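PDB 3CYM: HRDC domain-containing protein from Bifidobacterium adolescentis ATCC 15703, which is of unknown function but is probably a ribonuclease D-like 3'-5' exonuclease acting on nucleic acid. Local coordinates for residues A137-E140 and H141-L145; I177-E180 and T181-A185. All coordinates share one frame; numbering follows the deposited sequence. Where two conformers were deposited one is given.

Contact 1 of 2, residues A137-E140 and H141-L145; sequences AVTE and HFLGL
F142 swings its ring back along the helix onto the preceding turn, where its CD1 corner lies 4.0 Å from CG1 of V138. With chi1 at -69° the ring stands beside its own backbone N, and its edge comes up to V138 O, 3.1 Å from CD1, with the oxygen in the ring plane. The valine is the buried half of this pair and the phenylalanine the partly exposed one: CG1, anti to the backbone N (chi1 168°), takes the branch on the ring side, while the residue as a whole packs on L179 and M183 of helix 176-190. Over one face of the phenyl ring, above its centre, sits ND1 of the adjacent H141.

V138 O also accepts the amide of F142 at 3.2 Å, one of three regular i to i+4 bonds here. The third of them runs from L143 N to T139 O at 2.9 Å. The side chains of these two residues cross at about a right angle in the T139 conformer given, one of two deposited.

G144 leaves helical backbone angles with a positive phi (66°), a conformation that suits glycine, and its amide makes a weak bond of 3.1 Å to E140 O. The chain then doubles back towards T139, whose OG1 makes a weak and doubtful bond of 3.4 Å to L145 O in that same conformer. E140 reaches outward, its OE2 bonded to T146 OG1, and G144 pairs through its backbone with K8, where strands 145-146 and 8-9 run parallel.

The chemistry is thus divided: branched and aromatic carbon faces helix 176-190, while the glutamate carboxylate, through T146, ties the turned-back chain to the last helical turn.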
ATOM      1  N   ALA A 137      -8.684 -15.772   2.032  1.00 15.24           N
ATOM      2  CA  ALA A 137      -7.988 -17.063   1.874  1.00 19.75           C
ATOM      3  C   ALA A 137      -7.346 -17.563   3.174  1.00 23.64           C
ATOM      4  O   ALA A 137      -7.346 -18.767   3.451  1.00 25.90           O
ATOM      5  CB  ALA A 137      -6.947 -16.974   0.763  1.00 15.84           C
ATOM      6  N   VAL A 138      -6.821 -16.622   3.962  1.00 25.84           N
ATOM      7  CA  VAL A 138      -6.200 -16.886   5.264  1.00 26.59           C
ATOM      8  C   VAL A 138      -7.214 -17.293   6.343  1.00 27.25           C
ATOM      9  O   VAL A 138      -6.966 -18.245   7.090  1.00 20.94           O
ATOM     10  CB  VAL A 138      -5.312 -15.675   5.731  1.00 28.10           C
ATOM     11  CG1 VAL A 138      -4.893 -15.789   7.200  1.00 31.26           C
ATOM     12  CG2 VAL A 138      -4.078 -15.558   4.853  1.00 34.67           C
ATOM     13  N   THR A 139      -8.342 -16.591   6.443  0.50 27.34           N
ATOM     14  CA  THR A 139      -9.353 -16.978   7.441  0.50 25.97           C
ATOM     15  C   THR A 139     -10.083 -18.279   7.087  0.50 24.08           C
ATOM     16  O   THR A 139     -10.528 -18.991   7.981  0.50 23.17           O
ATOM     17  CB  THR A 139     -10.362 -15.848   7.825  0.50 26.41           C
ATOM     18  OG1 THR A 139     -11.494 -16.428   8.482  0.50 23.01           O
ATOM     19  CG2 THR A 139     -10.857 -15.113   6.628  0.50 26.97           C
ATOM     20  N   GLU A 140     -10.189 -18.589   5.798  1.00 20.73           N
ATOM     21  CA  GLU A 140     -10.776 -19.870   5.377  1.00 20.97           C
ATOM     22  C   GLU A 140      -9.842 -21.038   5.700  1.00 25.03           C
ATOM     23  O   GLU A 140     -10.294 -22.105   6.128  1.00 27.93           O
ATOM     24  CB  GLU A 140     -11.125 -19.858   3.887  1.00 21.24           C
ATOM     25  CG  GLU A 140     -12.069 -20.980   3.484  1.00 27.72           C
ATOM     26  CD  GLU A 140     -12.504 -20.926   2.026  1.00 35.66           C
ATOM     27  OE1 GLU A 140     -12.153 -21.857   1.268  1.00 38.80           O
ATOM     28  OE2 GLU A 140     -13.208 -19.969   1.638  1.00 36.17           O
ATOM     29  N   HIS A 141      -8.542 -20.817   5.509  1.00 21.56           N
ATOM     30  CA  HIS A 141      -7.528 -21.823   5.799  1.00 23.93           C
ATOM     31  C   HIS A 141      -7.491 -22.178   7.286  1.00 21.80           C
ATOM     32  O   HIS A 141      -7.476 -23.347   7.637  1.00 17.10           O
ATOM     33  CB  HIS A 141      -6.151 -21.353   5.315  1.00 21.41           C
ATOM     34  CG  HIS A 141      -5.065 -22.373   5.475  1.00 22.32           C
ATOM     35  ND1 HIS A 141      -4.258 -22.434   6.591  1.00 28.01           N
ATOM     36  CD2 HIS A 141      -4.641 -23.360   4.652  1.00 24.63           C
ATOM     37  CE1 HIS A 141      -3.387 -23.416   6.451  1.00 27.94           C
ATOM     38  NE2 HIS A 141      -3.598 -23.995   5.283  1.00 29.66           N
ATOM     39  N   PHE A 142      -7.529 -21.169   8.149  1.00 23.81           N
ATOM     40  CA  PHE A 142      -7.294 -21.373   9.578  1.00 20.80           C
ATOM     41  C   PHE A 142      -8.554 -21.512  10.436  1.00 23.23           C
ATOM     42  O   PHE A 142      -8.517 -22.158  11.488  1.00 20.96           O
ATOM     43  CB  PHE A 142      -6.408 -20.249  10.122  1.00 18.85           C
ATOM     44  CG  PHE A 142      -4.990 -20.299   9.625  1.00 17.28           C
ATOM     45  CD1 PHE A 142      -4.596 -19.548   8.523  1.00 18.95           C
ATOM     46  CD2 PHE A 142      -4.042 -21.092  10.264  1.00 19.29           C
ATOM     47  CE1 PHE A 142      -3.290 -19.587   8.060  1.00 15.02           C
ATOM     48  CE2 PHE A 142      -2.727 -21.140   9.804  1.00 21.09           C
ATOM     49  CZ  PHE A 142      -2.354 -20.387   8.703  1.00 22.30           C
ATOM     50  N   LEU A 143      -9.656 -20.902   9.998  1.00 17.83           N
ATOM     51  CA  LEU A 143     -10.874 -20.861  10.803  1.00 17.54           C
ATOM     52  C   LEU A 143     -12.038 -21.581  10.118  1.00 21.00           C
ATOM     53  O   LEU A 143     -13.059 -21.852  10.748  1.00 24.38           O
ATOM     54  CB  LEU A 143     -11.248 -19.408  11.159  1.00 19.39           C
ATOM     55  CG  LEU A 143     -10.144 -18.502  11.741  1.00 24.10           C
ATOM     56  CD1 LEU A 143     -10.646 -17.087  12.009  1.00  9.48           C
ATOM     57  CD2 LEU A 143      -9.505 -19.095  13.012  1.00 15.93           C
ATOM     58  N   GLY A 144     -11.872 -21.903   8.834  1.00 20.09           N
ATOM     59  CA  GLY A 144     -12.933 -22.534   8.048  1.00 17.04           C
ATOM     60  C   GLY A 144     -14.112 -21.605   7.847  1.00 21.32           C
ATOM     61  O   GLY A 144     -15.259 -22.052   7.778  1.00 23.27           O
ATOM     62  N   LEU A 145     -13.834 -20.305   7.773  1.00 19.43           N
ATOM     63  CA  LEU A 145     -14.880 -19.298   7.591  1.00 19.04           C
ATOM     64  C   LEU A 145     -14.611 -18.415   6.380  1.00 21.20           C
ATOM     65  O   LEU A 145     -13.502 -17.913   6.200  1.00 25.37           O
ATOM     66  CB  LEU A 145     -15.051 -18.444   8.850  1.00 17.82           C
ATOM     67  CG  LEU A 145     -15.542 -19.109  10.135  1.00 16.75           C
ATOM     68  CD1 LEU A 145     -15.485 -18.108  11.267  1.00 18.84           C
ATOM     69  CD2 LEU A 145     -16.953 -19.668   9.989  1.00 12.35           C
TER

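Contact 2 of 2, residues I177-E180 and T181-A185; sequences IELE and TKMRA
E180 and R184, one helical turn apart, lie side by side and point the same way. The glutamate chain is extended, with CG anti to the backbone N, and the arginine is stretched from CG to NE, which brings the charged ends level. R184 then turns its guanidinium edge on a single oxygen: OE1 accepts NH2 at 2.7 Å, nearly in line with the carboxylate C-O bond, and NE at 2.8 Å, on the anti side but tilted 32° out of the carboxylate plane. The grip is side-on because both nitrogens reach OE1 close to the guanidinium plane; the carboxylate is twisted 48° against that plane. OE2 is bonded to S40 OG.

T181 turns its hydroxyl back onto its own helix. Its OG1, beside its own backbone N at chi1 -55°, donates to I177 O at 3.0 Å; the T181 amide reaches the same oxygen at 3.3 Å from the opposite face of the carbonyl plane. L179 faces helix 135-143, and its CD2 lies 4.4 Å from M183 SD. M183, its CG 3.2 Å from L179 O, packs on helix 121-127, where a flexible thioether can fit between T121, A124 and A125.

Because E180 is buried against strands 95-98 and 117-120, its charge would be costly alone; the two arginine nitrogens and the serine hydroxyl probably stabilise the ionised carboxylate there.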
ATOM      1  N   ILE A 177      -8.536 -11.556  15.962  1.00 16.72           N
ATOM      2  CA  ILE A 177      -7.981 -12.067  17.220  1.00 19.57           C
ATOM      3  C   ILE A 177      -7.922 -13.601  17.217  1.00 19.22           C
ATOM      4  O   ILE A 177      -6.968 -14.186  17.723  1.00 22.65           O
ATOM      5  CB  ILE A 177      -8.586 -11.416  18.528  1.00 20.85           C
ATOM      6  CG1 ILE A 177      -9.781 -12.186  19.073  1.00 24.32           C
ATOM      7  CG2 ILE A 177      -8.914  -9.908  18.360  1.00 14.14           C
ATOM      8  CD1 ILE A 177      -9.432 -13.034  20.250  1.00 17.90           C
ATOM      9  N   GLU A 178      -8.926 -14.232  16.608  1.00 21.16           N
ATOM     10  CA  GLU A 178      -8.960 -15.688  16.449  1.00 26.45           C
ATOM     11  C   GLU A 178      -7.933 -16.163  15.425  1.00 25.71           C
ATOM     12  O   GLU A 178      -7.380 -17.256  15.564  1.00 31.07           O
ATOM     13  CB  GLU A 178     -10.361 -16.184  16.062  1.00 20.72           C
ATOM     14  CG  GLU A 178     -11.406 -16.033  17.154  1.00 28.93           C
ATOM     15  CD  GLU A 178     -12.237 -14.763  17.025  1.00 32.29           C
ATOM     16  OE1 GLU A 178     -11.855 -13.854  16.253  1.00 38.48           O
ATOM     17  OE2 GLU A 178     -13.283 -14.676  17.701  1.00 34.25           O
ATOM     18  N   LEU A 179      -7.693 -15.345  14.402  1.00 24.95           N
ATOM     19  CA  LEU A 179      -6.640 -15.619  13.423  1.00 24.78           C
ATOM     20  C   LEU A 179      -5.277 -15.675  14.084  1.00 22.36           C
ATOM     21  O   LEU A 179      -4.572 -16.675  13.941  1.00 25.65           O
ATOM     22  CB  LEU A 179      -6.611 -14.568  12.316  1.00 24.44           C
ATOM     23  CG  LEU A 179      -7.314 -14.859  10.992  1.00 28.13           C
ATOM     24  CD1 LEU A 179      -6.877 -13.797   9.986  1.00 21.46           C
ATOM     25  CD2 LEU A 179      -7.028 -16.277  10.477  1.00 25.08           C
ATOM     26  N   GLU A 180      -4.935 -14.612  14.819  1.00 19.76           N
ATOM     27  CA  GLU A 180      -3.665 -14.502  15.546  1.00 14.91           C
ATOM     28  C   GLU A 180      -3.383 -15.733  16.410  1.00 17.10           C
ATOM     29  O   GLU A 180      -2.276 -16.261  16.377  1.00 24.03           O
ATOM     30  CB  GLU A 180      -3.623 -13.232  16.412  1.00  9.72           C
ATOM     31  CG  GLU A 180      -2.503 -13.275  17.463  1.00 18.87           C
ATOM     32  CD  GLU A 180      -2.419 -12.073  18.382  1.00 24.12           C
ATOM     33  OE1 GLU A 180      -1.282 -11.673  18.712  1.00 32.56           O
ATOM     34  OE2 GLU A 180      -3.467 -11.535  18.790  1.00 29.18           O
ATOM     35  N   THR A 181      -4.397 -16.174  17.160  1.00 20.14           N
ATOM     36  CA  THR A 181      -4.305 -17.322  18.074  1.00 21.18           C
ATOM     37  C   THR A 181      -3.890 -18.611  17.349  1.00 22.82           C
ATOM     38  O   THR A 181      -2.885 -19.219  17.716  1.00 19.06           O
ATOM     39  CB  THR A 181      -5.628 -17.526  18.869  1.00 23.53           C
ATOM     40  OG1 THR A 181      -5.973 -16.306  19.541  1.00 24.19           O
ATOM     41  CG2 THR A 181      -5.487 -18.628  19.905  1.00 24.08           C
ATOM     42  N   LYS A 182      -4.650 -18.992  16.316  1.00 23.36           N
ATOM     43  CA  LYS A 182      -4.338 -20.149  15.460  1.00 25.71           C
ATOM     44  C   LYS A 182      -2.985 -20.029  14.761  1.00 27.83           C
ATOM     45  O   LYS A 182      -2.245 -21.007  14.678  1.00 31.62           O
ATOM     46  CB  LYS A 182      -5.419 -20.348  14.385  1.00 25.73           C
ATOM     47  CG  LYS A 182      -6.741 -20.907  14.887  1.00 32.66           C
ATOM     48  CD  LYS A 182      -6.702 -22.420  15.091  1.00 43.89           C
ATOM     49  CE  LYS A 182      -8.045 -22.962  15.594  1.00 45.08           C
ATOM     50  NZ  LYS A 182      -8.313 -22.592  17.013  1.00 47.14           N
ATOM     51  N   MET A 183      -2.679 -18.836  14.253  1.00 24.65           N
ATOM     52  CA  MET A 183      -1.455 -18.618  13.482  1.00 21.04           C
ATOM     53  C   MET A 183      -0.191 -18.581  14.350  1.00 21.87           C
ATOM     54  O   MET A 183       0.878 -18.962  13.884  1.00 22.65           O
ATOM     55  CB  MET A 183      -1.559 -17.360  12.605  1.00 22.36           C
ATOM     56  CG  MET A 183      -2.670 -17.397  11.532  1.00 17.67           C
ATOM     57  SD  MET A 183      -2.674 -15.912  10.506  1.00  9.36           S
ATOM     58  CE  MET A 183      -1.329 -16.363   9.482  1.00 16.00           C
ATOM     59  N   ARG A 184      -0.321 -18.134  15.600  1.00 23.02           N
ATOM     60  CA  ARG A 184       0.771 -18.216  16.581  1.00 23.48           C
ATOM     61  C   ARG A 184       1.102 -19.657  16.922  1.00 22.68           C
ATOM     62  O   ARG A 184       2.276 -20.030  16.966  1.00 22.91           O
ATOM     63  CB  ARG A 184       0.433 -17.463  17.871  1.00 22.22           C
ATOM     64  CG  ARG A 184       0.790 -16.007  17.828  1.00 21.23           C
ATOM     65  CD  ARG A 184       0.496 -15.301  19.134  1.00 22.39           C
ATOM     66  NE  ARG A 184       0.481 -13.850  18.933  1.00 28.56           N
ATOM     67  CZ  ARG A 184       1.536 -13.051  19.084  1.00 22.71           C
ATOM     68  NH1 ARG A 184       2.702 -13.548  19.467  1.00 12.13           N
ATOM     69  NH2 ARG A 184       1.418 -11.747  18.862  1.00 23.11           N
ATOM     70  N   ALA A 185       0.059 -20.454  17.160  1.00 22.97           N
ATOM     71  CA  ALA A 185       0.198 -21.880  17.465  1.00 25.08           C
ATOM     72  C   ALA A 185       0.898 -22.623  16.337  1.00 22.63           C
ATOM     73  O   ALA A 185       1.777 -23.441  16.592  1.00 31.85           O
ATOM     74  CB  ALA A 185      -1.170 -22.509  17.771  1.00 24.90           C
TER
HETATM   75  O   HOH W   1      -8.348 -19.129  17.112  1.00 21.17           O

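Neither contact closes a long loop: each lies within one continuous stretch, and they follow in series, with no nesting or crossing. From the N terminus, the chain passes strand 117-120 and helix 121-127 before reaching contact 1 at the end of helix 135-143. After strand 145-146 and helix 163-174, it returns in helix 176-190, which carries contact 2. The centres lie about 11 Å apart, and side chains of the two contacts meet directly. The helices are joined where L143 CD2 packs 3.8 Å from K182 CG and L179 CD2 lies 3.9 Å from T139 CA; E180 and R184 add packing on strands 95-98 and 117-120 of the mixed sheet.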